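Local coordinates for protein endoglucanase EG-II (Hypocrea jecorina, PDB 3QR3) that hydrolyses internal beta-1,4-glucosidic bonds of cellulose as an endoglucanase, using a TIM-barrel catalytic domain of glycosyl hydrolase family 5, at residues Asn156-Ala159 against Ala160-Glu164; Leu89-Gly92 against Cys93-Leu96. All coordinates share one frame; numbering follows the deposited sequence.

Contact 1: residues Asn156-Ala159 against Ala160-Glu164; sequences NTWA and ATVQE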
ATOM      1  N   ASN A 156     -11.984 -17.248  -4.757  1.00 16.01           N
ATOM      2  CA  ASN A 156     -13.185 -17.450  -3.953  1.00 21.90           C
ATOM      3  C   ASN A 156     -12.796 -17.652  -2.500  1.00 20.47           C
ATOM      4  O   ASN A 156     -13.349 -17.030  -1.596  1.00 16.65           O
ATOM      5  CB  ASN A 156     -13.992 -18.658  -4.451  1.00 23.61           C
ATOM      6  CG  ASN A 156     -14.408 -18.524  -5.900  1.00 26.88           C
ATOM      7  OD1 ASN A 156     -15.259 -17.702  -6.238  1.00 29.45           O
ATOM      8  ND2 ASN A 156     -13.809 -19.331  -6.767  1.00 25.78           N
ATOM      9  N   THR A 157     -11.825 -18.526  -2.281  1.00 18.97           N
ATOM     10  CA  THR A 157     -11.330 -18.760  -0.935  1.00 17.50           C
ATOM     11  C   THR A 157     -10.678 -17.501  -0.359  1.00 15.59           C
ATOM     12  O   THR A 157     -10.908 -17.155   0.800  1.00 16.68           O
ATOM     13  CB  THR A 157     -10.352 -19.939  -0.921  1.00 23.75           C
ATOM     14  OG1 THR A 157     -10.970 -21.045  -1.584  1.00 27.12           O
ATOM     15  CG2 THR A 157      -9.995 -20.331   0.506  1.00 19.00           C
ATOM     16  N   TRP A 158      -9.886 -16.805  -1.174  1.00 16.78           N
ATOM     17  CA  TRP A 158      -9.272 -15.540  -0.731  1.00 18.04           C
ATOM     18  C   TRP A 158     -10.307 -14.496  -0.265  1.00 21.21           C
ATOM     19  O   TRP A 158     -10.134 -13.870   0.785  1.00 19.37           O
ATOM     20  CB  TRP A 158      -8.347 -14.957  -1.812  1.00 17.34           C
ATOM     21  CG  TRP A 158      -7.708 -13.641  -1.420  1.00 19.05           C
ATOM     22  CD1 TRP A 158      -7.867 -12.432  -2.038  1.00 20.74           C
ATOM     23  CD2 TRP A 158      -6.820 -13.409  -0.316  1.00 18.57           C
ATOM     24  NE1 TRP A 158      -7.128 -11.469  -1.393  1.00 15.96           N
ATOM     25  CE2 TRP A 158      -6.481 -12.039  -0.333  1.00 15.68           C
ATOM     26  CE3 TRP A 158      -6.277 -14.226   0.678  1.00 14.62           C
ATOM     27  CZ2 TRP A 158      -5.633 -11.472   0.611  1.00 18.10           C
ATOM     28  CZ3 TRP A 158      -5.434 -13.656   1.615  1.00 17.28           C
ATOM     29  CH2 TRP A 158      -5.120 -12.294   1.571  1.00 14.22           C
ATOM     30  N   ALA A 159     -11.381 -14.308  -1.033  1.00 16.63           N
ATOM     31  CA  ALA A 159     -12.432 -13.364  -0.640  1.00 18.04           C
ATOM     32  C   ALA A 159     -13.044 -13.694   0.724  1.00 20.10           C
ATOM     33  O   ALA A 159     -13.371 -12.795   1.497  1.00 20.60           O
ATOM     34  CB  ALA A 159     -13.538 -13.306  -1.708  1.00 20.28           C
ATOM     35  N   ALA A 160     -13.220 -14.984   1.006  1.00 20.68           N
ATOM     36  CA  ALA A 160     -13.694 -15.427   2.314  1.00 16.39           C
ATOM     37  C   ALA A 160     -12.700 -15.033   3.404  1.00 17.01           C
ATOM     38  O   ALA A 160     -13.087 -14.523   4.458  1.00 19.80           O
ATOM     39  CB  ALA A 160     -13.919 -16.944   2.318  1.00 15.14           C
ATOM     40  N   THR A 161     -11.418 -15.274   3.139  1.00 19.57           N
ATOM     41  CA  THR A 161     -10.349 -14.883   4.060  1.00 18.80           C
ATOM     42  C   THR A 161     -10.423 -13.386   4.314  1.00 15.35           C
ATOM     43  O   THR A 161     -10.392 -12.923   5.468  1.00 16.13           O
ATOM     44  CB  THR A 161      -8.962 -15.265   3.490  1.00 21.62           C
ATOM     45  OG1 THR A 161      -8.882 -16.690   3.365  1.00 18.74           O
ATOM     46  CG2 THR A 161      -7.811 -14.754   4.387  1.00 15.40           C
ATOM     47  N   VAL A 162     -10.532 -12.621   3.231  1.00 14.59           N
ATOM     48  CA  VAL A 162     -10.625 -11.170   3.353  1.00 13.82           C
ATOM     49  C   VAL A 162     -11.827 -10.766   4.211  1.00 17.26           C
ATOM     50  O   VAL A 162     -11.722  -9.869   5.052  1.00 12.47           O
ATOM     51  CB  VAL A 162     -10.648 -10.462   1.968  1.00 17.79           C
ATOM     52  CG1 VAL A 162     -10.947  -8.965   2.122  1.00 15.76           C
ATOM     53  CG2 VAL A 162      -9.309 -10.666   1.231  1.00 13.34           C
ATOM     54  N   GLN A 163     -12.968 -11.428   4.001  1.00 17.61           N
ATOM     55  CA  GLN A 163     -14.163 -11.165   4.809  1.00 14.62           C
ATOM     56  C   GLN A 163     -13.908 -11.425   6.299  1.00 17.55           C
ATOM     57  O   GLN A 163     -14.309 -10.638   7.159  1.00 15.94           O
ATOM     58  CB  GLN A 163     -15.349 -12.010   4.318  1.00 15.32           C
ATOM     59  CG  GLN A 163     -16.606 -11.888   5.177  1.00 15.49           C
ATOM     60  CD  GLN A 163     -17.222 -10.490   5.128  1.00 21.33           C
ATOM     61  OE1 GLN A 163     -17.964 -10.155   4.202  1.00 15.85           O
ATOM     62  NE2 GLN A 163     -16.914  -9.671   6.137  1.00 19.90           N
ATOM     63  N   GLU A 164     -13.248 -12.536   6.612  1.00 14.46           N
ATOM     64  CA  GLU A 164     -12.911 -12.838   8.001  1.00 21.47           C
ATOM     65  C   GLU A 164     -12.016 -11.737   8.604  1.00 17.81           C
ATOM     66  O   GLU A 164     -12.154 -11.366   9.767  1.00 16.95           O
ATOM     67  CB  GLU A 164     -12.219 -14.205   8.111  1.00 21.65           C
ATOM     68  CG  GLU A 164     -13.134 -15.425   7.896  1.00 27.00           C
ATOM     69  CD  GLU A 164     -12.529 -16.701   8.482  1.00 51.10           C
ATOM     70  OE1 GLU A 164     -11.760 -16.597   9.469  1.00 50.91           O
ATOM     71  OE2 GLU A 164     -12.819 -17.804   7.963  1.00 52.79           O
TER
HETATM   72  O   HOH W   1     -11.065 -18.851   3.359  1.00 14.56           O
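Trp158 holds CG anti to its own backbone N (chi1 179°), which swings the indole out from the helix, leaning toward the next turn, and Val162, one turn on, sets CG2 anti to its carbonyl carbon, which points this methyl back at the indole. Val162 CG2 stands over one face of the indole in a CH-pi contact, 3.7 Å from the centroid of the five-membered ring and 22° off its normal. The methyl is offset toward the rim, nearest Trp158 NE1 and CE2 (CG2 to NE1 3.5 Å). Thr161 brings a second methyl obliquely to the benzo part, CG2 lying 3.8 Å from Trp158 CZ3. This is i to i+3 and i to i+4 packing near the start of helix 155-171, one of the helices round the TIM barrel; the indole is turned inward, where NE1 donates to the carbonyl of Pro182, at the end of strand 179-182, and Phe125 of helix 122-136 also touches the ring. A leucine in place of Trp158 would probably leave the Pro182 carbonyl without this donor and take the flat surface from under the Val162 methyl. The backbone bond from Val162 N to Trp158 O is 2.8 Å long and ties the same two residues. A water donates to Thr157 O and accepts from Thr161 OG1, 3.1 Å from each of these atoms; the Thr161 hydroxyl also bonds Asn122. Ala160 N reaches Asn156 O only weakly, at 3.3 Å, whereas Gln163 N binds Ala159 O at 2.9 Å.

Contact 2: residues Leu89-Gly92 against Cys93-Leu96; sequences LVQG and CLSL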
ATOM      1  N   LEU A  89       6.997   4.781  13.036  1.00 15.57           N
ATOM      2  CA  LEU A  89       6.817   5.246  11.664  1.00 16.14           C
ATOM      3  C   LEU A  89       5.335   5.602  11.427  1.00 15.43           C
ATOM      4  O   LEU A  89       5.010   6.621  10.814  1.00 15.33           O
ATOM      5  CB  LEU A  89       7.301   4.181  10.676  1.00 15.74           C
ATOM      6  CG  LEU A  89       7.266   4.557   9.194  1.00 18.73           C
ATOM      7  CD1 LEU A  89       8.170   5.757   8.934  1.00 16.09           C
ATOM      8  CD2 LEU A  89       7.677   3.361   8.342  1.00 15.27           C
ATOM      9  N   VAL A  90       4.447   4.770  11.948  1.00 17.42           N
ATOM     10  CA  VAL A  90       3.006   5.031  11.866  1.00 22.42           C
ATOM     11  C   VAL A  90       2.606   6.365  12.510  1.00 20.64           C
ATOM     12  O   VAL A  90       1.899   7.163  11.900  1.00 19.51           O
ATOM     13  CB  VAL A  90       2.187   3.890  12.521  1.00 20.26           C
ATOM     14  CG1 VAL A  90       0.687   4.203  12.481  1.00 18.32           C
ATOM     15  CG2 VAL A  90       2.471   2.569  11.825  1.00 16.36           C
ATOM     16  N   GLN A  91       3.059   6.605  13.740  1.00 18.01           N
ATOM     17  CA  GLN A  91       2.752   7.859  14.420  1.00 17.22           C
ATOM     18  C   GLN A  91       3.383   9.064  13.726  1.00 18.97           C
ATOM     19  O   GLN A  91       2.802  10.143  13.708  1.00 22.87           O
ATOM     20  CB  GLN A  91       3.148   7.804  15.899  1.00 23.06           C
ATOM     21  CG  GLN A  91       2.426   6.719  16.695  1.00 20.88           C
ATOM     22  CD  GLN A  91       0.909   6.760  16.510  1.00 27.75           C
ATOM     23  OE1 GLN A  91       0.308   7.829  16.433  1.00 24.17           O
ATOM     24  NE2 GLN A  91       0.290   5.586  16.430  1.00 23.49           N
ATOM     25  N   GLY A  92       4.555   8.879  13.130  1.00 22.66           N
ATOM     26  CA  GLY A  92       5.197   9.970  12.423  1.00 21.43           C
ATOM     27  C   GLY A  92       4.338  10.400  11.252  1.00 28.14           C
ATOM     28  O   GLY A  92       4.182  11.587  10.957  1.00 27.88           O
ATOM     29  N   CYS A  93       3.770   9.408  10.584  1.00 20.97           N
ATOM     30  CA  CYS A  93       2.878   9.645   9.460  1.00 21.24           C
ATOM     31  C   CYS A  93       1.593  10.334   9.940  1.00 21.06           C
ATOM     32  O   CYS A  93       1.158  11.338   9.376  1.00 20.83           O
ATOM     33  CB  CYS A  93       2.560   8.305   8.789  1.00 23.17           C
ATOM     34  SG  CYS A  93       1.249   8.362   7.584  1.00 27.53           S
ATOM     35  N   LEU A  94       1.005   9.804  11.005  1.00 21.34           N
ATOM     36  CA  LEU A  94      -0.256  10.345  11.528  1.00 27.84           C
ATOM     37  C   LEU A  94      -0.092  11.759  12.102  1.00 23.64           C
ATOM     38  O   LEU A  94      -1.010  12.565  12.041  1.00 22.21           O
ATOM     39  CB  LEU A  94      -0.834   9.417  12.600  1.00 20.30           C
ATOM     40  CG  LEU A  94      -1.309   8.023  12.184  1.00 20.57           C
ATOM     41  CD1 LEU A  94      -1.628   7.224  13.418  1.00 17.31           C
ATOM     42  CD2 LEU A  94      -2.530   8.095  11.255  1.00 19.68           C
ATOM     43  N   SER A  95       1.082  12.045  12.653  1.00 26.34           N
ATOM     44  CA  SER A  95       1.362  13.344  13.266  1.00 23.01           C
ATOM     45  C   SER A  95       1.356  14.474  12.258  1.00 26.30           C
ATOM     46  O   SER A  95       1.203  15.641  12.618  1.00 27.33           O
ATOM     47  CB  SER A  95       2.712  13.313  13.986  1.00 19.30           C
ATOM     48  OG  SER A  95       2.642  12.507  15.156  1.00 26.57           O
ATOM     49  N   LEU A  96       1.532  14.118  10.992  1.00 23.15           N
ATOM     50  CA  LEU A  96       1.541  15.083   9.905  1.00 21.18           C
ATOM     51  C   LEU A  96       0.135  15.331   9.360  1.00 29.00           C
ATOM     52  O   LEU A  96      -0.032  16.043   8.373  1.00 23.32           O
ATOM     53  CB  LEU A  96       2.451  14.572   8.785  1.00 19.54           C
ATOM     54  CG  LEU A  96       3.933  14.540   9.158  1.00 23.62           C
ATOM     55  CD1 LEU A  96       4.704  13.636   8.215  1.00 25.03           C
ATOM     56  CD2 LEU A  96       4.498  15.955   9.150  1.00 26.04           C
TER
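Gln91 O takes two hydrogen bonds from Ser95, one from the backbone N and one from the hydroxyl, each 2.8 Å long. The pair marks the last turn of helix 80-95, which in the TIM barrel runs between strands 59-64 and 99-104 as the helix of a beta-alpha-beta crossover. The two donors reach the carbonyl from opposite faces of its plane: N is tilted 25° from it, and OG stands 40° out of it, off the lone pair. Ser95 keeps OG beside its own backbone N (chi1 -71°), folding the hydroxyl back along the helix onto the carbonyl four residues earlier, with its proton spent there. Of the preceding carbonyls, Leu89 O accepts from Cys93 N at 3.1 Å, and Val90 O from Leu94 N at 2.9 Å, the latter in the carbonyl plane. Leu96 N bonds Cys93 O at 3.2 Å, a three-residue step in place of the four-residue one. Leu94 O is taken up by Arg141. The Gln91 amide, bent back at chi2, gives NE2 to Asp87 one turn earlier and to Gln139. Leu94 and Val90 lie side by side and point the same way, touching through CD1 and CG1, while the Gln91 side chain crosses Leu94. Cys93 faces inward against Phe60 and Met48, and its SG forms the disulfide to Cys100, tying the helix to strand 99-104, which follows it. Leu94 CD1 sits 3.6 Å from Gln91 OE1, an oxygen whose hydrogen bond is made elsewhere in the structure.

Both contacts lie within single helices on the outside of the barrel, each spanning about two turns: contact 1 near the start of helix 155-171, contact 2 at the end of helix 80-95. Their centres are about 30 Å apart, and their nearest atoms, some 20 Å apart, do not touch. Each is partly buried, with an inward side against the barrel and an outward side toward the surface. The inward chemistry differs: an aromatic ring hydrogen-bonded to a strand end in contact 1, a disulfide to the next strand in contact 2. Elsewhere on its helix, contact 1 has a water bridging Thr157 O and Thr161 OG1, whereas contact 2 has the exposed Ser95 hydroxyl added to a backbone bond.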